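PDB 5DOZ: JamJ from Lyngbya majuscula, which binds NADPH and, as an unusual polyketide synthase enoyl reductase, probably forms a cyclopropane ring on an acyl carrier protein-bound substrate. Local coordinates for residues Ser229-Gly233 and Glu234-Lys238; Thr311-Asn314 and Glu315-Val318. All coordinates share one frame; numbering follows the deposited sequence.

Contact 1: Ser229-Gly233 and Glu234-Lys238; sequences SLTHG and EYIQK. With NDP (NADPH dihydro-nicotinamide-adenine-dinucleotide phosphate), chain E.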
ATOM      1  N   SER A 229      -3.581  10.561   1.994  1.00 26.28           N
ATOM      2  CA  SER A 229      -4.333   9.528   2.708  1.00 26.79           C
ATOM      3  C   SER A 229      -4.939  10.028   4.031  1.00 27.13           C
ATOM      4  O   SER A 229      -5.436   9.231   4.828  1.00 27.59           O
ATOM      5  CB  SER A 229      -3.461   8.286   2.942  1.00 26.74           C
ATOM      6  OG  SER A 229      -2.603   8.448   4.062  1.00 26.93           O
ATOM      7  N   LEU A 230      -4.915  11.343   4.248  1.00 27.76           N
ATOM      8  CA  LEU A 230      -5.445  11.946   5.481  1.00 28.33           C
ATOM      9  C   LEU A 230      -6.726  12.733   5.218  1.00 28.99           C
ATOM     10  O   LEU A 230      -6.713  13.710   4.462  1.00 28.96           O
ATOM     11  CB  LEU A 230      -4.398  12.859   6.134  1.00 28.37           C
ATOM     12  CG  LEU A 230      -2.972  12.337   6.354  1.00 27.90           C
ATOM     13  CD1 LEU A 230      -2.092  13.434   6.943  1.00 28.09           C
ATOM     14  CD2 LEU A 230      -2.956  11.094   7.232  1.00 27.83           C
ATOM     15  N   THR A 231      -7.820  12.319   5.859  1.00 30.06           N
ATOM     16  CA  THR A 231      -9.154  12.864   5.550  1.00 31.24           C
ATOM     17  C   THR A 231      -9.927  13.411   6.749  1.00 32.19           C
ATOM     18  O   THR A 231     -11.030  13.934   6.590  1.00 33.16           O
ATOM     19  CB  THR A 231     -10.051  11.813   4.870  1.00 31.41           C
ATOM     20  OG1 THR A 231     -10.137  10.646   5.703  1.00 31.64           O
ATOM     21  CG2 THR A 231      -9.498  11.437   3.498  1.00 30.77           C
ATOM     22  N   HIS A 232      -9.357  13.291   7.944  1.00 32.35           N
ATOM     23  CA  HIS A 232     -10.025  13.763   9.160  1.00 32.84           C
ATOM     24  C   HIS A 232      -9.951  15.292   9.296  1.00 33.25           C
ATOM     25  O   HIS A 232      -9.233  15.956   8.545  1.00 33.08           O
ATOM     26  CB  HIS A 232      -9.457  13.055  10.394  1.00 32.40           C
ATOM     27  CG  HIS A 232      -7.981  13.234  10.573  1.00 31.92           C
ATOM     28  ND1 HIS A 232      -7.056  12.727   9.686  1.00 31.09           N
ATOM     29  CD2 HIS A 232      -7.270  13.852  11.547  1.00 31.93           C
ATOM     30  CE1 HIS A 232      -5.839  13.037  10.098  1.00 30.75           C
ATOM     31  NE2 HIS A 232      -5.941  13.713  11.228  1.00 31.13           N
ATOM     32  N   GLY A 233     -10.711  15.842  10.241  1.00 34.22           N
ATOM     33  CA  GLY A 233     -10.739  17.286  10.487  1.00 34.61           C
ATOM     34  C   GLY A 233     -10.938  18.110   9.229  1.00 34.84           C
ATOM     35  O   GLY A 233     -11.844  17.843   8.444  1.00 35.06           O
ATOM     36  N   GLU A 234     -10.077  19.106   9.039  1.00 34.88           N
ATOM     37  CA  GLU A 234     -10.141  19.977   7.867  1.00 35.48           C
ATOM     38  C   GLU A 234      -8.989  19.696   6.892  1.00 34.11           C
ATOM     39  O   GLU A 234      -8.584  20.578   6.134  1.00 34.54           O
ATOM     40  CB  GLU A 234     -10.156  21.456   8.297  1.00 37.47           C
ATOM     41  CG  GLU A 234     -11.400  21.868   9.089  1.00 39.88           C
ATOM     42  CD  GLU A 234     -11.327  23.277   9.664  1.00 42.21           C
ATOM     43  OE1 GLU A 234     -10.873  24.208   8.957  1.00 42.71           O
ATOM     44  OE2 GLU A 234     -11.743  23.465  10.834  1.00 43.93           O
ATOM     45  N   TYR A 235      -8.484  18.461   6.907  1.00 32.63           N
ATOM     46  CA  TYR A 235      -7.349  18.051   6.068  1.00 31.47           C
ATOM     47  C   TYR A 235      -7.616  18.100   4.566  1.00 31.46           C
ATOM     48  O   TYR A 235      -6.730  18.471   3.795  1.00 31.43           O
ATOM     49  CB  TYR A 235      -6.853  16.651   6.455  1.00 30.56           C
ATOM     50  CG  TYR A 235      -5.794  16.642   7.537  1.00 30.24           C
ATOM     51  CD1 TYR A 235      -6.149  16.598   8.885  1.00 30.62           C
ATOM     52  CD2 TYR A 235      -4.438  16.680   7.213  1.00 29.58           C
ATOM     53  CE1 TYR A 235      -5.184  16.591   9.878  1.00 30.67           C
ATOM     54  CE2 TYR A 235      -3.465  16.671   8.201  1.00 29.68           C
ATOM     55  CZ  TYR A 235      -3.844  16.624   9.530  1.00 30.32           C
ATOM     56  OH  TYR A 235      -2.890  16.612  10.522  1.00 30.80           O
ATOM     57  N   ILE A 236      -8.819  17.717   4.143  1.00 31.72           N
ATOM     58  CA  ILE A 236      -9.148  17.743   2.717  1.00 31.93           C
ATOM     59  C   ILE A 236      -9.199  19.174   2.174  1.00 32.68           C
ATOM     60  O   ILE A 236      -8.639  19.456   1.113  1.00 32.95           O
ATOM     61  CB  ILE A 236     -10.431  16.949   2.389  1.00 31.57           C
ATOM     62  CG1 ILE A 236     -10.188  15.450   2.627  1.00 30.91           C
ATOM     63  CG2 ILE A 236     -10.855  17.199   0.946  1.00 31.23           C
ATOM     64  CD1 ILE A 236     -11.424  14.575   2.560  1.00 30.68           C
ATOM     65  N   GLN A 237      -9.849  20.067   2.914  1.00 33.77           N
ATOM     66  CA  GLN A 237      -9.948  21.478   2.529  1.00 34.73           C
ATOM     67  C   GLN A 237      -8.566  22.138   2.475  1.00 35.20           C
ATOM     68  O   GLN A 237      -8.284  22.918   1.566  1.00 36.34           O
ATOM     69  CB  GLN A 237     -10.877  22.241   3.484  1.00 35.14           C
ATOM     70  CG  GLN A 237     -11.118  23.701   3.110  1.00 35.92           C
ATOM     71  CD  GLN A 237     -11.870  23.856   1.800  1.00 36.23           C
ATOM     72  OE1 GLN A 237     -13.090  23.675   1.745  1.00 36.91           O
ATOM     73  NE2 GLN A 237     -11.147  24.196   0.737  1.00 35.45           N
ATOM     74  N   LYS A 238      -7.717  21.812   3.448  1.00 35.45           N
ATOM     75  CA  LYS A 238      -6.345  22.316   3.486  1.00 35.57           C
ATOM     76  C   LYS A 238      -5.533  21.822   2.292  1.00 34.20           C
ATOM     77  O   LYS A 238      -4.727  22.571   1.738  1.00 34.00           O
ATOM     78  CB  LYS A 238      -5.649  21.936   4.800  1.00 36.23           C
ATOM     79  CG  LYS A 238      -6.161  22.669   6.033  1.00 38.34           C
ATOM     80  CD  LYS A 238      -6.061  24.186   5.896  1.00 39.79           C
ATOM     81  CE  LYS A 238      -6.560  24.898   7.148  1.00 41.28           C
ATOM     82  NZ  LYS A 238      -7.963  24.544   7.508  1.00 42.02           N
TER
HETATM   83  PA  NDP E 502       0.999   3.059   7.200  1.00 24.24           P
HETATM   84  O1A NDP E 502       0.376   2.575   8.495  1.00 23.59           O
HETATM   85  O2A NDP E 502       2.379   2.605   6.807  1.00 24.99           O
HETATM   86  O5B NDP E 502       1.043   4.667   7.227  1.00 26.03           O
HETATM   87  C5B NDP E 502       0.264   5.433   8.138  1.00 25.46           C
HETATM   88  C4B NDP E 502       1.025   6.725   8.384  1.00 26.06           C
HETATM   89  O4B NDP E 502       0.092   7.759   8.718  1.00 25.21           O
HETATM   90  C3B NDP E 502       2.001   6.634   9.552  1.00 25.58           C
HETATM   91  O3B NDP E 502       3.331   6.323   9.126  1.00 27.22           O
HETATM   92  C2B NDP E 502       1.986   8.027  10.125  1.00 25.58           C
HETATM   93  O2B NDP E 502       3.078   8.743   9.571  1.00 25.97           O
HETATM   94  C1B NDP E 502       0.712   8.677   9.613  1.00 24.93           C
HETATM   95  N9A NDP E 502      -0.220   8.979  10.715  1.00 24.65           N
HETATM   96  C8A NDP E 502      -0.529   8.175  11.745  1.00 24.49           C
HETATM   97  N7A NDP E 502      -1.421   8.777  12.563  1.00 25.40           N
HETATM   98  C5A NDP E 502      -1.692   9.992  12.046  1.00 24.86           C
HETATM   99  C6A NDP E 502      -2.550  11.145  12.400  1.00 25.33           C
HETATM  100  N6A NDP E 502      -3.325  11.117  13.505  1.00 25.41           N
HETATM  101  N1A NDP E 502      -2.533  12.227  11.579  1.00 25.37           N
HETATM  102  C2A NDP E 502      -1.770  12.277  10.472  1.00 24.59           C
HETATM  103  N3A NDP E 502      -0.971  11.261  10.097  1.00 24.74           N
HETATM  104  C4A NDP E 502      -0.895  10.118  10.827  1.00 24.60           C
HETATM  105  O3  NDP E 502      -0.044   2.794   6.001  1.00 24.98           O
HETATM  106  PN  NDP E 502       0.282   2.773   4.425  1.00 25.42           P
HETATM  107  O1N NDP E 502       1.388   3.735   4.109  1.00 26.37           O
HETATM  108  O2N NDP E 502       0.397   1.342   3.980  1.00 26.70           O
HETATM  109  O5D NDP E 502      -1.072   3.367   3.782  1.00 27.04           O
HETATM  110  C5D NDP E 502      -1.570   4.665   4.134  1.00 26.32           C
HETATM  111  C4D NDP E 502      -3.074   4.749   3.875  1.00 26.97           C
HETATM  112  O4D NDP E 502      -3.385   4.385   2.527  1.00 27.33           O
HETATM  113  C3D NDP E 502      -3.871   3.798   4.746  1.00 27.35           C
HETATM  114  O3D NDP E 502      -5.066   4.475   5.128  1.00 28.29           O
HETATM  115  C2D NDP E 502      -4.189   2.624   3.837  1.00 27.37           C
HETATM  116  O2D NDP E 502      -5.363   1.891   4.218  1.00 27.80           O
HETATM  117  C1D NDP E 502      -4.319   3.303   2.486  1.00 27.08           C
HETATM  118  N1N NDP E 502      -3.999   2.410   1.372  1.00 27.17           N
HETATM  119  C2N NDP E 502      -4.831   2.397   0.321  1.00 25.96           C
HETATM  120  C3N NDP E 502      -4.474   1.803  -0.884  1.00 26.16           C
HETATM  121  C7N NDP E 502      -5.325   2.026  -2.103  1.00 25.53           C
HETATM  122  O7N NDP E 502      -5.358   1.199  -2.999  1.00 25.02           O
HETATM  123  N7N NDP E 502      -6.038   3.146  -2.184  1.00 25.44           N
HETATM  124  C4N NDP E 502      -3.319   0.823  -0.923  1.00 26.16           C
HETATM  125  C5N NDP E 502      -2.437   1.016   0.225  1.00 26.07           C
HETATM  126  C6N NDP E 502      -2.842   1.722   1.357  1.00 26.81           C
HETATM  127  P2B NDP E 502       3.681  10.028  10.305  1.00 26.60           P
HETATM  128  O1X NDP E 502       4.094   9.534  11.673  1.00 27.28           O
HETATM  129  O2X NDP E 502       4.815  10.394   9.398  1.00 27.35           O
HETATM  130  O3X NDP E 502       2.553  11.030  10.316  1.00 28.56           O
HETATM  131  O   HOH W   1     -10.643  16.764   6.050  1.00 32.35           O
HETATM  132  O   HOH W   2      -3.615  14.692  12.438  1.00 31.74           O
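The His232 and Tyr235 rings lie side by side where the chain turns into a helix, centroids 4.4 Å apart. Their planes are tilted by 33°, an oblique pairing. Tyr235 CD1 sits over the centre of the imidazole, and His232 NE2 comes within 3.3 Å of Tyr235 CE1. On the imidazole, CG falls between the backbone N and the carbonyl carbon (chi1 58°), which folds the ring back over the turn. Apolar contacts continue the packing: Leu230 CD1 meets Tyr235 CE2 at 3.7 Å, while Thr231 CG2 touches Ile236 CD1.

Among the polar contacts, Tyr235 N donates to His232 O at 3.1 Å, closing a type II' beta turn. Water 2 bridges His232 NE2 and Tyr235 OH, and the hydroxyl is also hydrogen-bonded to Ser205 O. Lys238 NZ reaches back to Glu234 OE1 in a salt bridge of 3.3 Å.

The cofactor lies alongside: Leu230 CD2 is 3.5 Å from N3A of the NADPH adenine, and His232 CE1 is 3.7 Å from its N1A.

The turn links strand 223-228 of the parallel Rossmann-type sheet to helix 235-242, with Tyr235 resting on Phe210 of helix 210-218 and Ile236 on Tyr249 of strand 247-251.

Contact 2: Thr311-Asn314 and Glu315-Val318; sequences TFPN and EDIV
Pro313 receives two acidic side chains on its ring: Asp316 OD2 approaches CG at 3.4 Å, and Glu315 OE1 lies 3.5 Å from CB. The glutamate gets there by bending at its second torsion (chi2 90°), which folds the carboxylate back across the proline at about a right angle. Asp316 crosses the same ring obliquely.

Behind these contacts the backbone turns sharply. Asp316 N donates to Pro313 O at 3.1 Å. A second, weak bond of 3.1 Å runs from Ile317 N to Asn314 O, its N-H...O angle only 128°. That carbonyl also accepts a hydrogen bond from Trp24 NE1, so the turn is tied to strand 22-26 as well. Asp316 occupies the N-cap position, although its side chain makes no capping bond.

Asn314 is buried, its side chain against Val335 and Pro338. An alanine here is likely to open a gap beside those two residues, where the longer side chain now packs.

Farther out, Phe312 meets the ring of Tyr323 and packs on Val333. The turn is the strand-to-helix connection of a beta-alpha-beta unit made of strand 309-313, helix 317-326 and strand 332-336, whose two strands pair in parallel; Ile317 packs on Val335 of the closing strand.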
ATOM      1  N   THR A 311      11.407  -6.370  10.996  1.00 29.29           N
ATOM      2  CA  THR A 311      10.929  -7.748  10.887  1.00 29.55           C
ATOM      3  C   THR A 311      10.445  -8.299  12.228  1.00 29.78           C
ATOM      4  O   THR A 311      11.068  -8.057  13.260  1.00 30.13           O
ATOM      5  CB  THR A 311      12.047  -8.669  10.343  1.00 30.48           C
ATOM      6  OG1 THR A 311      12.259  -8.390   8.954  1.00 31.41           O
ATOM      7  CG2 THR A 311      11.689 -10.136  10.496  1.00 30.92           C
ATOM      8  N   PHE A 312       9.341  -9.048  12.187  1.00 29.28           N
ATOM      9  CA  PHE A 312       8.826  -9.814  13.322  1.00 29.50           C
ATOM     10  C   PHE A 312       8.677 -11.298  12.942  1.00 30.06           C
ATOM     11  O   PHE A 312       8.299 -11.604  11.810  1.00 29.31           O
ATOM     12  CB  PHE A 312       7.454  -9.282  13.747  1.00 29.11           C
ATOM     13  CG  PHE A 312       7.491  -7.928  14.412  1.00 29.09           C
ATOM     14  CD1 PHE A 312       7.450  -6.763  13.654  1.00 28.46           C
ATOM     15  CD2 PHE A 312       7.538  -7.822  15.801  1.00 29.40           C
ATOM     16  CE1 PHE A 312       7.476  -5.519  14.263  1.00 28.50           C
ATOM     17  CE2 PHE A 312       7.566  -6.580  16.418  1.00 29.53           C
ATOM     18  CZ  PHE A 312       7.531  -5.425  15.647  1.00 29.17           C
ATOM     19  N   PRO A 313       8.965 -12.225  13.884  1.00 30.90           N
ATOM     20  CA  PRO A 313       8.614 -13.632  13.634  1.00 31.73           C
ATOM     21  C   PRO A 313       7.102 -13.844  13.740  1.00 31.97           C
ATOM     22  O   PRO A 313       6.418 -13.052  14.397  1.00 31.84           O
ATOM     23  CB  PRO A 313       9.347 -14.388  14.751  1.00 32.46           C
ATOM     24  CG  PRO A 313       9.534 -13.388  15.842  1.00 32.50           C
ATOM     25  CD  PRO A 313       9.652 -12.040  15.178  1.00 31.50           C
ATOM     26  N   ASN A 314       6.584 -14.892  13.099  1.00 32.64           N
ATOM     27  CA  ASN A 314       5.136 -15.136  13.070  1.00 33.99           C
ATOM     28  C   ASN A 314       4.523 -15.303  14.459  1.00 35.52           C
ATOM     29  O   ASN A 314       3.369 -14.927  14.678  1.00 35.53           O
ATOM     30  CB  ASN A 314       4.784 -16.354  12.207  1.00 34.16           C
ATOM     31  CG  ASN A 314       4.784 -17.649  13.000  1.00 35.05           C
ATOM     32  OD1 ASN A 314       5.840 -18.181  13.332  1.00 35.90           O
ATOM     33  ND2 ASN A 314       3.597 -18.160  13.312  1.00 35.23           N
ATOM     34  N   GLU A 315       5.299 -15.876  15.380  1.00 37.14           N
ATOM     35  CA  GLU A 315       4.844 -16.141  16.748  1.00 39.25           C
ATOM     36  C   GLU A 315       4.469 -14.853  17.482  1.00 39.14           C
ATOM     37  O   GLU A 315       3.636 -14.875  18.388  1.00 40.18           O
ATOM     38  CB  GLU A 315       5.903 -16.913  17.553  1.00 41.26           C
ATOM     39  CG  GLU A 315       6.577 -18.061  16.808  1.00 42.20           C
ATOM     40  CD  GLU A 315       7.833 -17.621  16.068  1.00 43.14           C
ATOM     41  OE1 GLU A 315       7.811 -17.562  14.816  1.00 42.01           O
ATOM     42  OE2 GLU A 315       8.849 -17.323  16.739  1.00 44.15           O
ATOM     43  N   ASP A 316       5.074 -13.739  17.075  1.00 37.98           N
ATOM     44  CA  ASP A 316       4.805 -12.438  17.688  1.00 37.64           C
ATOM     45  C   ASP A 316       3.928 -11.544  16.798  1.00 35.77           C
ATOM     46  O   ASP A 316       4.123 -10.329  16.739  1.00 35.38           O
ATOM     47  CB  ASP A 316       6.124 -11.740  18.054  1.00 38.69           C
ATOM     48  CG  ASP A 316       7.002 -12.588  18.970  1.00 40.59           C
ATOM     49  OD1 ASP A 316       6.453 -13.318  19.826  1.00 41.15           O
ATOM     50  OD2 ASP A 316       8.246 -12.528  18.834  1.00 41.36           O
ATOM     51  N   ILE A 317       2.956 -12.159  16.123  1.00 34.44           N
ATOM     52  CA  ILE A 317       2.050 -11.451  15.209  1.00 33.06           C
ATOM     53  C   ILE A 317       1.331 -10.268  15.873  1.00 32.69           C
ATOM     54  O   ILE A 317       1.251  -9.183  15.286  1.00 32.19           O
ATOM     55  CB  ILE A 317       1.044 -12.419  14.515  1.00 32.83           C
ATOM     56  CG1 ILE A 317       0.200 -11.698  13.453  1.00 32.17           C
ATOM     57  CG2 ILE A 317       0.134 -13.108  15.528  1.00 33.32           C
ATOM     58  CD1 ILE A 317       0.928 -11.402  12.158  1.00 31.38           C
ATOM     59  N   VAL A 318       0.838 -10.476  17.096  1.00 32.78           N
ATOM     60  CA  VAL A 318       0.115  -9.441  17.842  1.00 32.51           C
ATOM     61  C   VAL A 318       0.977  -8.181  17.991  1.00 32.03           C
ATOM     62  O   VAL A 318       0.530  -7.077  17.679  1.00 31.32           O
ATOM     63  CB  VAL A 318      -0.384  -9.959  19.219  1.00 33.52           C
ATOM     64  CG1 VAL A 318      -0.972  -8.833  20.059  1.00 33.80           C
ATOM     65  CG2 VAL A 318      -1.421 -11.057  19.037  1.00 34.00           C
TER

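How the contacts relate
Both contacts are turns leading into a helix, one from a strand of the parallel nucleotide-binding sheet, the other from a strand of the mixed sheet. Contact 1 comes first along the chain and ends before contact 2 begins. Their centres are 33 Å apart and their nearest atoms about 20 Å, so they do not touch. Their relation to NADPH also differs: contact 1 contributes Ser229, Leu230 and His232 to the cofactor pocket, from the nicotinamide-side ribose to the adenine, whereas the Phe312 side chain of contact 2 is about 12 Å from the bound NADPH. Residues 311-318 therefore belong to the surrounding fold, without a direct part in holding the dinucleotide.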